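Maternal protein tudor (Drosophila melanogaster, PDB 4Q5W) probably binds symmetrically dimethylated arginines of Aubergine through this extended Tudor domain, and is required in oogenesis for primordial germ cell formation and abdominal segmentation. Local coordinates at residues T4-T9 and I17-S22; E62-R67 and I82-T87; E108-E113 and P152-T157; V139-F144 and T157-R162. One frame throughout, in Å; residues are numbered along the deposited sequence. Where two conformers were deposited one is given.

Contact 1: residues T4-T9 and I17-S22; sequences TKAIIT and IYLQFS
The Phe21 ring carries the methyl of Ala6 over one face, CB lying 3.8 Å above the plane and offset toward the rim, a CH-pi contact 23° off the ring normal. At the ring's edge, near its plane, Thr4 CG2 reaches Phe21 CE2 at 3.7 Å. Strands 5-11 and 16-21 form the antiparallel beta hairpin that opens the OB-like part of the extended Tudor fold. Its register follows from Ile7 and Gln20, a hydrogen-bonded pair whose bonds measure 3.0 Å (Ile7 N to Gln20 O) and 2.9 Å (Gln20 N to Ile7 O). On the face shared by Ala6 and Phe21, Ile8 lies alongside Leu19 and points the same way, while Ile8 CG2 meets Ile17 CG2 at 3.6 Å; Leu133 of helix 122-134 touches Ile8. Cutting Ile8 back to alanine would probably open a gap beside Leu19 and Ile17, with the Ile17 methyl losing its mate. On the other face, Gln20 CD rests 3.6 Å from Thr9 CG2, the side chains crossing at about a right angle, and Gln20 NE2 hydrogen-bonds to Asp83 O. Thr9 CG2, anti to the carbonyl carbon, faces Gln20; OG1, between backbone N and carbonyl carbon (chi1 50°), hydrogen-bonds to Tyr84 O.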
loop_
_atom_site.group_PDB
_atom_site.type_symbol
_atom_site.label_atom_id
_atom_site.label_comp_id
_atom_site.label_asym_id
_atom_site.label_seq_id
_atom_site.Cartn_x
_atom_site.Cartn_y
_atom_site.Cartn_z
ATOM N N THR A 4 -12.692 11.157 -7.854
ATOM C CA THR A 4 -11.746 10.339 -8.610
ATOM C C THR A 4 -11.599 8.938 -8.012
ATOM O O THR A 4 -11.944 8.713 -6.856
ATOM C CB THR A 4 -10.369 11.017 -8.730
ATOM O OG1 THR A 4 -9.661 10.457 -9.844
ATOM C CG2 THR A 4 -9.539 10.838 -7.466
ATOM N N LYS A 5 -11.095 8.002 -8.815
ATOM C CA LYS A 5 -11.058 6.598 -8.436
ATOM C C LYS A 5 -9.632 6.162 -8.127
ATOM O O LYS A 5 -8.686 6.668 -8.726
ATOM C CB LYS A 5 -11.595 5.729 -9.579
ATOM C CG LYS A 5 -11.691 4.246 -9.214
ATOM C CD LYS A 5 -12.428 3.435 -10.261
ATOM C CE LYS A 5 -11.572 3.175 -11.491
ATOM N NZ LYS A 5 -12.312 2.363 -12.503
ATOM N N ALA A 6 -9.488 5.229 -7.193
ATOM C CA ALA A 6 -8.181 4.668 -6.882
ATOM C C ALA A 6 -8.337 3.257 -6.338
ATOM O O ALA A 6 -9.439 2.826 -5.988
ATOM C CB ALA A 6 -7.457 5.543 -5.871
ATOM N N ILE A 7 -7.227 2.531 -6.282
ATOM C CA ILE A 7 -7.206 1.214 -5.651
ATOM C C ILE A 7 -6.271 1.229 -4.451
ATOM O O ILE A 7 -5.108 1.629 -4.566
ATOM C CB ILE A 7 -6.713 0.133 -6.612
ATOM C CG1 ILE A 7 -7.682 -0.030 -7.782
ATOM C CG2 ILE A 7 -6.536 -1.196 -5.875
ATOM C CD1 ILE A 7 -7.160 -0.962 -8.854
ATOM N N ILE A 8 -6.772 0.806 -3.293
ATOM C CA ILE A 8 -5.927 0.728 -2.106
ATOM C C ILE A 8 -5.052 -0.514 -2.179
ATOM O O ILE A 8 -5.549 -1.634 -2.314
ATOM C CB ILE A 8 -6.770 0.766 -0.815
ATOM C CG1 ILE A 8 -7.442 2.139 -0.717
ATOM C CG2 ILE A 8 -5.904 0.502 0.421
ATOM C CD1 ILE A 8 -8.419 2.287 0.436
ATOM N N THR A 9 -3.740 -0.289 -2.126
ATOM C CA THR A 9 -2.757 -1.361 -2.267
ATOM C C THR A 9 -2.069 -1.744 -0.954
ATOM O O THR A 9 -1.517 -2.843 -0.844
ATOM C CB THR A 9 -1.697 -1.019 -3.343
ATOM O OG1 THR A 9 -1.174 0.291 -3.114
ATOM C CG2 THR A 9 -2.313 -1.075 -4.727
ATOM N N ILE A 17 -2.343 5.371 4.122
ATOM C CA ILE A 17 -2.915 4.412 3.196
ATOM C C ILE A 17 -2.310 4.643 1.819
ATOM O O ILE A 17 -2.338 5.764 1.322
ATOM C CB ILE A 17 -4.447 4.606 3.110
ATOM C CG1 ILE A 17 -5.088 4.432 4.487
ATOM C CG2 ILE A 17 -5.085 3.625 2.118
ATOM C CD1 ILE A 17 -6.568 4.773 4.484
ATOM N N TYR A 18 -1.756 3.588 1.226
ATOM C CA TYR A 18 -1.202 3.640 -0.130
ATOM C C TYR A 18 -2.284 3.390 -1.173
ATOM O O TYR A 18 -2.981 2.380 -1.101
ATOM C CB TYR A 18 -0.110 2.575 -0.288
ATOM C CG TYR A 18 1.172 2.893 0.448
ATOM C CD1 TYR A 18 1.297 2.636 1.808
ATOM C CD2 TYR A 18 2.259 3.426 -0.224
ATOM C CE1 TYR A 18 2.473 2.917 2.483
ATOM C CE2 TYR A 18 3.444 3.712 0.443
ATOM C CZ TYR A 18 3.543 3.454 1.795
ATOM O OH TYR A 18 4.718 3.740 2.457
ATOM N N LEU A 19 -2.426 4.302 -2.139
ATOM C CA LEU A 19 -3.427 4.166 -3.196
ATOM C C LEU A 19 -2.819 4.398 -4.559
ATOM O O LEU A 19 -1.991 5.287 -4.726
ATOM C CB LEU A 19 -4.543 5.219 -3.061
ATOM C CG LEU A 19 -5.566 5.127 -1.942
ATOM C CD1 LEU A 19 -4.907 5.566 -0.688
ATOM C CD2 LEU A 19 -6.770 5.993 -2.228
ATOM N N GLN A 20 -3.283 3.643 -5.545
ATOM C CA GLN A 20 -2.906 3.903 -6.925
ATOM C C GLN A 20 -4.068 4.577 -7.631
ATOM O O GLN A 20 -5.117 3.975 -7.809
ATOM C CB GLN A 20 -2.549 2.599 -7.627
ATOM C CG GLN A 20 -1.354 1.897 -6.993
ATOM C CD GLN A 20 -1.062 0.574 -7.656
ATOM O OE1 GLN A 20 -1.865 0.073 -8.447
ATOM N NE2 GLN A 20 0.103 0.010 -7.362
ATOM N N PHE A 21 -3.886 5.836 -8.020
ATOM C CA PHE A 21 -4.955 6.574 -8.691
ATOM C C PHE A 21 -5.096 6.108 -10.132
ATOM O O PHE A 21 -4.107 5.727 -10.761
ATOM C CB PHE A 21 -4.716 8.074 -8.590
ATOM C CG PHE A 21 -5.012 8.616 -7.227
ATOM C CD1 PHE A 21 -4.027 8.671 -6.263
ATOM C CD2 PHE A 21 -6.293 9.033 -6.900
ATOM C CE1 PHE A 21 -4.304 9.144 -4.990
ATOM C CE2 PHE A 21 -6.578 9.517 -5.627
ATOM C CZ PHE A 21 -5.580 9.572 -4.677
ATOM N N SER A 22 -6.328 6.121 -10.639
ATOM C CA SER A 22 -6.636 5.463 -11.917
ATOM C C SER A 22 -5.836 5.986 -13.102
ATOM O O SER A 22 -5.599 5.247 -14.057
ATOM C CB SER A 22 -8.147 5.493 -12.221
ATOM O OG SER A 22 -8.609 6.797 -12.542
#

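Contact 2: residues E62-R67 and I82-T87; sequences EFYRSR and IDYGNT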
loop_
_atom_site.group_PDB
_atom_site.type_symbol
_atom_site.label_atom_id
_atom_site.label_comp_id
_atom_site.label_asym_id
_atom_site.label_seq_id
_atom_site.Cartn_x
_atom_site.Cartn_y
_atom_site.Cartn_z
ATOM N N GLU A 62 6.118 -12.839 -8.608
ATOM C CA GLU A 62 6.376 -11.799 -9.595
ATOM C C GLU A 62 7.380 -10.763 -9.099
ATOM O O GLU A 62 7.703 -10.710 -7.909
ATOM C CB GLU A 62 5.069 -11.113 -9.999
ATOM C CG GLU A 62 4.133 -12.014 -10.799
ATOM C CD GLU A 62 2.859 -11.307 -11.208
ATOM O OE1 GLU A 62 2.638 -10.167 -10.741
ATOM O OE2 GLU A 62 2.080 -11.892 -11.994
ATOM N N PHE A 63 7.850 -9.917 -10.014
ATOM C CA PHE A 63 8.917 -8.966 -9.699
ATOM C C PHE A 63 8.422 -7.535 -9.492
ATOM O O PHE A 63 7.510 -7.082 -10.179
ATOM C CB PHE A 63 10.009 -9.026 -10.774
ATOM C CG PHE A 63 10.751 -10.344 -10.812
ATOM C CD1 PHE A 63 10.301 -11.389 -11.607
ATOM C CD2 PHE A 63 11.893 -10.537 -10.054
ATOM C CE1 PHE A 63 10.972 -12.601 -11.641
ATOM C CE2 PHE A 63 12.580 -11.747 -10.091
ATOM C CZ PHE A 63 12.118 -12.780 -10.884
ATOM N N TYR A 64 9.040 -6.834 -8.541
ATOM C CA TYR A 64 8.585 -5.520 -8.106
ATOM C C TYR A 64 9.738 -4.543 -7.885
ATOM O O TYR A 64 10.814 -4.927 -7.407
ATOM C CB TYR A 64 7.856 -5.665 -6.778
ATOM C CG TYR A 64 6.550 -6.403 -6.872
ATOM C CD1 TYR A 64 6.502 -7.787 -6.851
ATOM C CD2 TYR A 64 5.356 -5.706 -6.959
ATOM C CE1 TYR A 64 5.287 -8.467 -6.938
ATOM C CE2 TYR A 64 4.142 -6.374 -7.034
ATOM C CZ TYR A 64 4.114 -7.746 -7.017
ATOM O OH TYR A 64 2.901 -8.401 -7.093
ATOM N N ARG A 65 9.507 -3.274 -8.201
ATOM C CA ARG A 65 10.448 -2.244 -7.810
ATOM C C ARG A 65 10.469 -2.147 -6.296
ATOM O O ARG A 65 9.419 -2.170 -5.652
ATOM C CB ARG A 65 10.060 -0.892 -8.395
ATOM C CG ARG A 65 10.117 -0.851 -9.913
ATOM C CD ARG A 65 10.279 0.575 -10.384
ATOM N NE ARG A 65 9.103 1.385 -10.074
ATOM C CZ ARG A 65 9.059 2.703 -10.228
ATOM N NH1 ARG A 65 7.950 3.373 -9.923
ATOM N NH2 ARG A 65 10.125 3.344 -10.690
ATOM N N SER A 66 11.664 -2.021 -5.729
ATOM C CA SER A 66 11.812 -2.053 -4.281
ATOM C C SER A 66 12.816 -1.044 -3.757
ATOM O O SER A 66 13.689 -0.583 -4.488
ATOM C CB SER A 66 12.242 -3.451 -3.837
ATOM O OG SER A 66 13.388 -3.868 -4.569
ATOM N N ARG A 67 12.698 -0.731 -2.468
ATOM C CA ARG A 67 13.672 0.100 -1.775
ATOM C C ARG A 67 14.040 -0.595 -0.472
ATOM O O ARG A 67 13.174 -1.114 0.233
ATOM C CB ARG A 67 13.126 1.507 -1.489
ATOM C CG ARG A 67 14.086 2.391 -0.703
ATOM C CD ARG A 67 13.667 3.864 -0.707
ATOM N NE ARG A 67 12.235 4.031 -0.464
ATOM C CZ ARG A 67 11.682 4.069 0.744
ATOM N NH1 ARG A 67 10.369 4.233 0.870
ATOM N NH2 ARG A 67 12.439 3.951 1.829
ATOM N N ILE A 82 7.797 -0.403 -3.662
ATOM C CA ILE A 82 7.502 1.027 -3.728
ATOM C C ILE A 82 6.243 1.398 -4.496
ATOM O O ILE A 82 5.613 2.416 -4.200
ATOM C CB ILE A 82 8.684 1.841 -4.277
ATOM C CG1 ILE A 82 9.023 1.416 -5.712
ATOM C CG2 ILE A 82 9.884 1.701 -3.353
ATOM C CD1 ILE A 82 9.924 2.407 -6.430
ATOM N N ASP A 83 5.869 0.584 -5.475
ATOM C CA ASP A 83 4.698 0.898 -6.271
ATOM C C ASP A 83 3.413 0.553 -5.542
ATOM O O ASP A 83 2.344 0.993 -5.952
ATOM C CB ASP A 83 4.770 0.224 -7.645
ATOM C CG ASP A 83 5.856 0.830 -8.521
ATOM O OD1 ASP A 83 6.026 2.072 -8.466
ATOM O OD2 ASP A 83 6.541 0.075 -9.245
ATOM N N TYR A 84 3.526 -0.195 -4.445
ATOM C CA TYR A 84 2.346 -0.716 -3.740
ATOM C C TYR A 84 2.279 -0.312 -2.273
ATOM O O TYR A 84 1.193 -0.004 -1.746
ATOM C CB TYR A 84 2.269 -2.241 -3.868
ATOM C CG TYR A 84 2.089 -2.695 -5.295
ATOM C CD1 TYR A 84 3.177 -2.800 -6.160
ATOM C CD2 TYR A 84 0.830 -2.980 -5.796
ATOM C CE1 TYR A 84 3.006 -3.201 -7.471
ATOM C CE2 TYR A 84 0.660 -3.377 -7.098
ATOM C CZ TYR A 84 1.759 -3.487 -7.932
ATOM O OH TYR A 84 1.582 -3.889 -9.238
ATOM N N GLY A 85 3.424 -0.337 -1.601
ATOM C CA GLY A 85 3.488 0.113 -0.219
ATOM C C GLY A 85 3.750 -0.955 0.828
ATOM O O GLY A 85 4.239 -0.642 1.913
ATOM N N ASN A 86 3.421 -2.205 0.523
ATOM C CA ASN A 86 3.656 -3.297 1.459
ATOM C C ASN A 86 5.133 -3.631 1.571
ATOM O O ASN A 86 5.928 -3.255 0.706
ATOM C CB ASN A 86 2.836 -4.547 1.108
ATOM C CG ASN A 86 3.126 -5.072 -0.282
ATOM O OD1 ASN A 86 3.025 -4.338 -1.261
ATOM N ND2 ASN A 86 3.500 -6.346 -0.371
ATOM N N THR A 87 5.497 -4.313 2.651
ATOM C CA THR A 87 6.886 -4.684 2.884
ATOM C C THR A 87 7.047 -6.198 2.888
ATOM O O THR A 87 6.080 -6.945 3.043
ATOM C CB THR A 87 7.425 -4.116 4.214
ATOM O OG1 THR A 87 6.810 -4.783 5.325
ATOM C CG2 THR A 87 7.182 -2.622 4.308
HETATM O O HOH W 1 6.775 -2.634 -8.837
HETATM O O HOH W 2 6.717 -2.164 -6.366
#
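In the Tudor barrel, Arg65 of strand 63-71 grips Asp83, in the loop before strand 87-90, side-on with two nitrogens. NE gives Asp83 OD2 a nearly straight bond (3.0 Å, 173° at the hydrogen), and NH1 meets the syn lone pair of Asp83 OD1 at 2.7 Å. The Arg65 chain bends at chi3 (-66°) as the guanidinium turns side-on to Asp83, and the two planes are nearly coplanar, consistent with a two-bond grip. Ile82 CD1 sits over the centre of one guanidinium face, and Ile82 CG2 packs on Arg67 CB at 3.7 Å. Backbone bonding is limited to a bent bond from Ile82 N to Arg65 O. Two waters add to it: one accepts from Arg65 N and donates to Asp83 OD2, the other donates to Arg65 O and accepts from Asp83 N. The guanidinium also bonds to Ile103 O and Lys104 O, and Val106 N to Asp83 OD1. A methionine in place of Arg65 would probably leave the Asp83 charge without its mate and Ile103 O and Lys104 O without their donors, the carboxylate then held less firmly. Ile82-Asp83-Tyr84-Gly85-Asn86 match the loop that, in related Tudor domains, contributes to the methylarginine cage. Here the Tyr64 edge faces the Tyr84 ring in an offset edge-to-face pair, centroids 5.3 Å apart and planes at 75°, with Tyr64 OH hydrogen-bonded to Asp60.

Contact 3: residues E108-E113 and P152-T157; sequences EICSME and PVVRLT
One water joins Glu113 to Val154: it accepts from Glu113 N at 3.0 Å and donates to two acceptors, the water oxygen lying 2.7 Å from Glu113 OE1 and from Val154 O. The water thus bridges the two chains where they separate beyond their direct backbone bonds. Two such bonds flank Val153. Ser111 N donates to Pro152 O, and Val154 N meets Ser111 O at 2.8 Å. A weaker CA-H contact from Val153 CA, 3.2 Å away, also reaches Ser111 O. This is the parallel pairing of strands 108-112 and 153-158 expected of an OB-like sheet with order 1-2-3-5-4. The short strand segments cross at 72°, so the pairing is brief and the chains soon splay apart. With CG1 anti to the carbonyl carbon (chi1 -63°), both Val154 methyls lie 4.0 Å from Cys110 CB, and CG2 also nears Ser111 O. Farther along, Met112 CG meets Leu156 CD1 at 4.1 Å, the two side chains crossing at about a right angle, with Ile166 of helix 166-182 touching both. Glu113 OE1 packs on Arg155 CG at 3.5 Å but lies well out of the guanidinium plane; the carboxylate and guanidinium planes are 84° apart and no N-H points at OE1, so any attraction is probably of charge alone. The guanidinium pairs instead with Glu143, through a modelled bond of doubtful length.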
loop_
_atom_site.group_PDB
_atom_site.type_symbol
_atom_site.label_atom_id
_atom_site.label_comp_id
_atom_site.label_asym_id
_atom_site.label_seq_id
_atom_site.Cartn_x
_atom_site.Cartn_y
_atom_site.Cartn_z
ATOM N N GLU A 108 0.455 6.544 -4.073
ATOM C CA GLU A 108 0.600 7.764 -3.295
ATOM C C GLU A 108 0.022 7.500 -1.915
ATOM O O GLU A 108 -0.869 6.671 -1.763
ATOM C CB GLU A 108 -0.134 8.922 -3.965
ATOM C CG GLU A 108 0.400 9.242 -5.343
ATOM C CD GLU A 108 -0.468 10.222 -6.109
ATOM O OE1 GLU A 108 -0.338 10.266 -7.348
ATOM O OE2 GLU A 108 -1.278 10.944 -5.481
ATOM N N ILE A 109 0.534 8.195 -0.907
ATOM C CA ILE A 109 0.043 8.008 0.450
ATOM C C ILE A 109 -0.991 9.066 0.832
ATOM O O ILE A 109 -0.790 10.265 0.614
ATOM C CB ILE A 109 1.187 8.073 1.467
ATOM C CG1 ILE A 109 2.254 7.029 1.141
ATOM C CG2 ILE A 109 0.656 7.879 2.881
ATOM C CD1 ILE A 109 3.501 7.148 2.005
ATOM N N CYS A 110 -2.110 8.613 1.388
ATOM C CA CYS A 110 -3.134 9.519 1.896
ATOM C C CYS A 110 -3.566 9.091 3.286
ATOM O O CYS A 110 -3.212 8.007 3.745
ATOM C CB CYS A 110 -4.344 9.523 0.972
ATOM S SG CYS A 110 -3.950 10.086 -0.686
ATOM N N SER A 111 -4.349 9.940 3.940
ATOM C CA SER A 111 -4.819 9.673 5.290
ATOM C C SER A 111 -6.326 9.856 5.375
ATOM O O SER A 111 -6.861 10.796 4.807
ATOM C CB SER A 111 -4.147 10.643 6.261
ATOM O OG SER A 111 -4.720 10.556 7.561
ATOM N N MET A 112 -7.011 8.969 6.090
ATOM C CA MET A 112 -8.401 9.238 6.424
ATOM C C MET A 112 -8.416 10.298 7.511
ATOM O O MET A 112 -7.379 10.617 8.105
ATOM C CB MET A 112 -9.114 7.971 6.915
ATOM C CG MET A 112 -8.947 6.782 5.986
ATOM S SD MET A 112 -9.757 5.295 6.602
ATOM C CE MET A 112 -11.426 5.824 6.324
ATOM N N GLU A 113 -9.591 10.860 7.750
ATOM C CA GLU A 113 -9.814 11.748 8.873
ATOM C C GLU A 113 -9.467 11.010 10.175
ATOM O O GLU A 113 -9.502 9.779 10.214
ATOM C CB GLU A 113 -11.267 12.214 8.856
ATOM C CG GLU A 113 -11.591 13.072 7.629
ATOM C CD GLU A 113 -13.074 13.147 7.349
ATOM O OE1 GLU A 113 -13.617 12.169 6.779
ATOM O OE2 GLU A 113 -13.685 14.177 7.697
ATOM N N PRO A 152 -2.000 13.889 2.612
ATOM C CA PRO A 152 -3.250 14.609 2.383
ATOM C C PRO A 152 -4.405 13.837 3.000
ATOM O O PRO A 152 -4.389 12.610 2.972
ATOM C CB PRO A 152 -3.380 14.607 0.855
ATOM C CG PRO A 152 -2.023 14.352 0.347
ATOM C CD PRO A 152 -1.344 13.500 1.350
ATOM N N VAL A 153 -5.373 14.547 3.568
ATOM C CA VAL A 153 -6.524 13.908 4.183
ATOM C C VAL A 153 -7.652 13.741 3.170
ATOM O O VAL A 153 -7.970 14.679 2.438
ATOM C CB VAL A 153 -7.020 14.710 5.390
ATOM C CG1 VAL A 153 -8.202 14.016 6.035
ATOM C CG2 VAL A 153 -5.885 14.893 6.395
ATOM N N VAL A 154 -8.251 12.550 3.134
ATOM C CA VAL A 154 -9.257 12.223 2.128
ATOM C C VAL A 154 -10.468 11.531 2.730
ATOM O O VAL A 154 -10.405 11.003 3.849
ATOM C CB VAL A 154 -8.692 11.252 1.082
ATOM C CG1 VAL A 154 -7.540 11.893 0.306
ATOM C CG2 VAL A 154 -8.260 9.970 1.755
ATOM N N ARG A 155 -11.568 11.549 1.980
ATOM C CA ARG A 155 -12.744 10.744 2.283
ATOM C C ARG A 155 -12.835 9.628 1.265
ATOM O O ARG A 155 -12.755 9.883 0.066
ATOM C CB ARG A 155 -14.018 11.570 2.193
ATOM C CG ARG A 155 -14.236 12.519 3.339
ATOM C CD ARG A 155 -15.624 13.111 3.250
ATOM N NE ARG A 155 -15.675 14.389 3.939
ATOM C CZ ARG A 155 -15.375 15.543 3.356
ATOM N NH1 ARG A 155 -15.020 15.564 2.080
ATOM N NH2 ARG A 155 -15.436 16.673 4.045
ATOM N N LEU A 156 -13.011 8.398 1.734
ATOM C CA LEU A 156 -13.057 7.246 0.841
ATOM C C LEU A 156 -14.447 6.631 0.816
ATOM O O LEU A 156 -15.074 6.457 1.860
ATOM C CB LEU A 156 -12.049 6.187 1.294
ATOM C CG LEU A 156 -10.604 6.665 1.470
ATOM C CD1 LEU A 156 -9.775 5.571 2.121
ATOM C CD2 LEU A 156 -10.009 7.067 0.135
ATOM N N THR A 157 -14.928 6.307 -0.378
ATOM C CA THR A 157 -16.225 5.665 -0.569
ATOM C C THR A 157 -16.003 4.394 -1.399
ATOM O O THR A 157 -15.247 4.436 -2.364
ATOM C CB THR A 157 -17.183 6.618 -1.323
ATOM O OG1 THR A 157 -17.231 7.888 -0.655
ATOM C CG2 THR A 157 -18.581 6.048 -1.395
HETATM O O HOH W 3 -11.900 10.296 5.942
#

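Contact 4: residues V139-F144 and T157-R162; sequences VVAVEF and TTKDKR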
loop_
_atom_site.group_PDB
_atom_site.type_symbol
_atom_site.label_atom_id
_atom_site.label_comp_id
_atom_site.label_asym_id
_atom_site.label_seq_id
_atom_site.Cartn_x
_atom_site.Cartn_y
_atom_site.Cartn_z
ATOM N N VAL A 139 -11.202 -0.989 -4.336
ATOM C CA VAL A 139 -11.529 0.106 -5.262
ATOM C C VAL A 139 -12.406 1.150 -4.579
ATOM O O VAL A 139 -13.481 0.820 -4.082
ATOM C CB VAL A 139 -12.228 -0.396 -6.538
ATOM C CG1 VAL A 139 -12.196 0.678 -7.620
ATOM C CG2 VAL A 139 -11.556 -1.661 -7.042
ATOM N N VAL A 140 -11.939 2.400 -4.574
ATOM C CA VAL A 140 -12.564 3.486 -3.834
ATOM C C VAL A 140 -12.671 4.778 -4.630
ATOM O O VAL A 140 -11.835 5.085 -5.488
ATOM C CB VAL A 140 -11.793 3.820 -2.534
ATOM C CG1 VAL A 140 -11.969 2.721 -1.507
ATOM C CG2 VAL A 140 -10.298 4.053 -2.823
ATOM N N ALA A 141 -13.713 5.540 -4.331
ATOM C CA ALA A 141 -13.788 6.915 -4.780
ATOM C C ALA A 141 -13.090 7.779 -3.745
ATOM O O ALA A 141 -13.195 7.536 -2.539
ATOM C CB ALA A 141 -15.245 7.348 -4.971
ATOM N N VAL A 142 -12.358 8.781 -4.215
ATOM C CA VAL A 142 -11.551 9.599 -3.321
ATOM C C VAL A 142 -11.935 11.072 -3.426
ATOM O O VAL A 142 -11.987 11.634 -4.516
ATOM C CB VAL A 142 -10.041 9.458 -3.653
ATOM C CG1 VAL A 142 -9.185 10.295 -2.690
ATOM C CG2 VAL A 142 -9.629 8.006 -3.639
ATOM N N GLU A 143 -12.250 11.685 -2.295
ATOM C CA GLU A 143 -12.457 13.125 -2.225
ATOM C C GLU A 143 -11.430 13.735 -1.274
ATOM O O GLU A 143 -11.213 13.204 -0.184
ATOM C CB GLU A 143 -13.873 13.425 -1.729
ATOM C CG GLU A 143 -14.098 14.864 -1.302
ATOM C CD GLU A 143 -15.532 15.125 -0.889
ATOM O OE1 GLU A 143 -16.422 14.380 -1.355
ATOM O OE2 GLU A 143 -15.769 16.068 -0.098
ATOM N N PHE A 144 -10.817 14.848 -1.669
ATOM C CA PHE A 144 -9.806 15.483 -0.820
ATOM C C PHE A 144 -10.355 16.462 0.212
ATOM O O PHE A 144 -11.030 17.428 -0.123
ATOM C CB PHE A 144 -8.707 16.133 -1.665
ATOM C CG PHE A 144 -7.793 15.137 -2.310
ATOM C CD1 PHE A 144 -6.659 14.704 -1.656
ATOM C CD2 PHE A 144 -8.091 14.604 -3.550
ATOM C CE1 PHE A 144 -5.827 13.767 -2.231
ATOM C CE2 PHE A 144 -7.263 13.665 -4.127
ATOM C CZ PHE A 144 -6.134 13.249 -3.468
ATOM N N THR A 157 -14.928 6.307 -0.378
ATOM C CA THR A 157 -16.225 5.665 -0.569
ATOM C C THR A 157 -16.003 4.394 -1.399
ATOM O O THR A 157 -15.247 4.436 -2.364
ATOM C CB THR A 157 -17.183 6.618 -1.323
ATOM O OG1 THR A 157 -17.231 7.888 -0.655
ATOM C CG2 THR A 157 -18.581 6.048 -1.395
ATOM N N THR A 158 -16.644 3.280 -1.044
ATOM C CA THR A 158 -16.460 2.070 -1.848
ATOM C C THR A 158 -16.964 2.338 -3.258
ATOM O O THR A 158 -18.029 2.923 -3.446
ATOM C CB THR A 158 -17.174 0.839 -1.262
ATOM O OG1 THR A 158 -18.589 1.078 -1.209
ATOM C CG2 THR A 158 -16.649 0.533 0.135
ATOM N N LYS A 159 -16.167 1.956 -4.250
ATOM C CA LYS A 159 -16.510 2.218 -5.644
ATOM C C LYS A 159 -17.435 1.125 -6.155
ATOM O O LYS A 159 -17.099 0.393 -7.081
ATOM C CB LYS A 159 -15.247 2.315 -6.505
ATOM C CG LYS A 159 -15.491 2.998 -7.854
ATOM C CD LYS A 159 -15.911 4.439 -7.643
ATOM C CE LYS A 159 -16.285 5.120 -8.955
ATOM N NZ LYS A 159 -16.920 6.454 -8.709
ATOM N N ASP A 160 -18.610 1.022 -5.537
ATOM C CA ASP A 160 -19.585 0.006 -5.902
ATOM C C ASP A 160 -20.984 0.500 -5.561
ATOM O O ASP A 160 -21.152 1.652 -5.164
ATOM C CB ASP A 160 -19.271 -1.363 -5.263
ATOM C CG ASP A 160 -19.090 -1.298 -3.752
ATOM O OD1 ASP A 160 -19.732 -0.469 -3.080
ATOM O OD2 ASP A 160 -18.300 -2.107 -3.220
ATOM N N LYS A 161 -21.981 -0.362 -5.711
ATOM C CA LYS A 161 -23.373 0.077 -5.596
ATOM C C LYS A 161 -23.764 0.587 -4.207
ATOM O O LYS A 161 -24.749 1.323 -4.060
ATOM C CB LYS A 161 -24.333 -1.028 -6.053
ATOM C CG LYS A 161 -24.298 -2.285 -5.207
ATOM C CD LYS A 161 -25.445 -3.218 -5.584
ATOM C CE LYS A 161 -25.458 -4.452 -4.700
ATOM N NZ LYS A 161 -25.261 -4.091 -3.263
ATOM N N ARG A 162 -22.996 0.198 -3.195
ATOM C CA ARG A 162 -23.281 0.604 -1.821
ATOM C C ARG A 162 -22.879 2.044 -1.565
ATOM O O ARG A 162 -23.479 2.717 -0.731
ATOM C CB ARG A 162 -22.534 -0.281 -0.822
ATOM C CG ARG A 162 -22.855 -1.758 -0.905
ATOM C CD ARG A 162 -21.873 -2.551 -0.058
ATOM N NE ARG A 162 -20.505 -2.473 -0.572
ATOM C CZ ARG A 162 -19.440 -2.933 0.081
ATOM N NH1 ARG A 162 -18.227 -2.832 -0.453
ATOM N NH2 ARG A 162 -19.592 -3.498 1.274
HETATM O O HOH W 4 -15.320 9.648 -1.327
#
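Lys159 lays the start of its side chain on Val139: CB is 3.4 Å from Val139 O and 3.6 Å from Val139 CG1. The next carbon, CG, placed anti to the backbone N by a chi1 of -162°, stays against the same Val139 CG1. A bend at chi2 (64°) then carries CD along to Ala141 CB at 4.0 Å, and NZ passes that methyl at 4.2 Å, so the contact with Ala141 CB is one of packing. The contact belongs to the antiparallel hairpin of strands 139-144 and 153-158, the last two strands of the OB-like sheet in chain order. Ala141 and Thr157 are a hydrogen-bonded pair: Ala141 N to Thr157 O is 2.7 Å, and Thr157 N returns a bond to Ala141 O. A water links Ala141 O to Thr157 OG1. Beyond Thr158, where Lys159 centres an inverse gamma turn, Lys159 N still reaches Val139 O at 2.9 Å. At the end of the turn, Asp160 OD1 receives Thr158 OG1 at 2.7 Å from above the carboxylate plane. Arg162 NH1 meets the syn lone pair of Asp160 OD2 at 2.9 Å in a salt bridge, and Arg162 NE adds a weak bond to OD1.

Contacts 1, 3 and 4 belong to one OB-like sheet. Contact 1 joins both others: Ile17 N to Cys110 O and Leu19 O to Glu108 N, each 2.8 Å, tie it to contact 3, and Thr4 O to Val142 N at 2.7 Å ties it to contact 4. Contacts 3 and 4 share Thr157. The centre of contact 2 lies about 21 Å from that of contact 3 and 24 Å from that of contact 4. It meets contact 1 directly, Thr9 OG1 to Tyr84 O at 2.7 Å and Gln20 NE2 to Asp83 O at 2.8 Å, so the hairpin bonds to the loop that probably contributes to the methylarginine cage. A buffer molecule, probably from the crystallisation liquor, lies beside Thr4, Glu108 and Pro152.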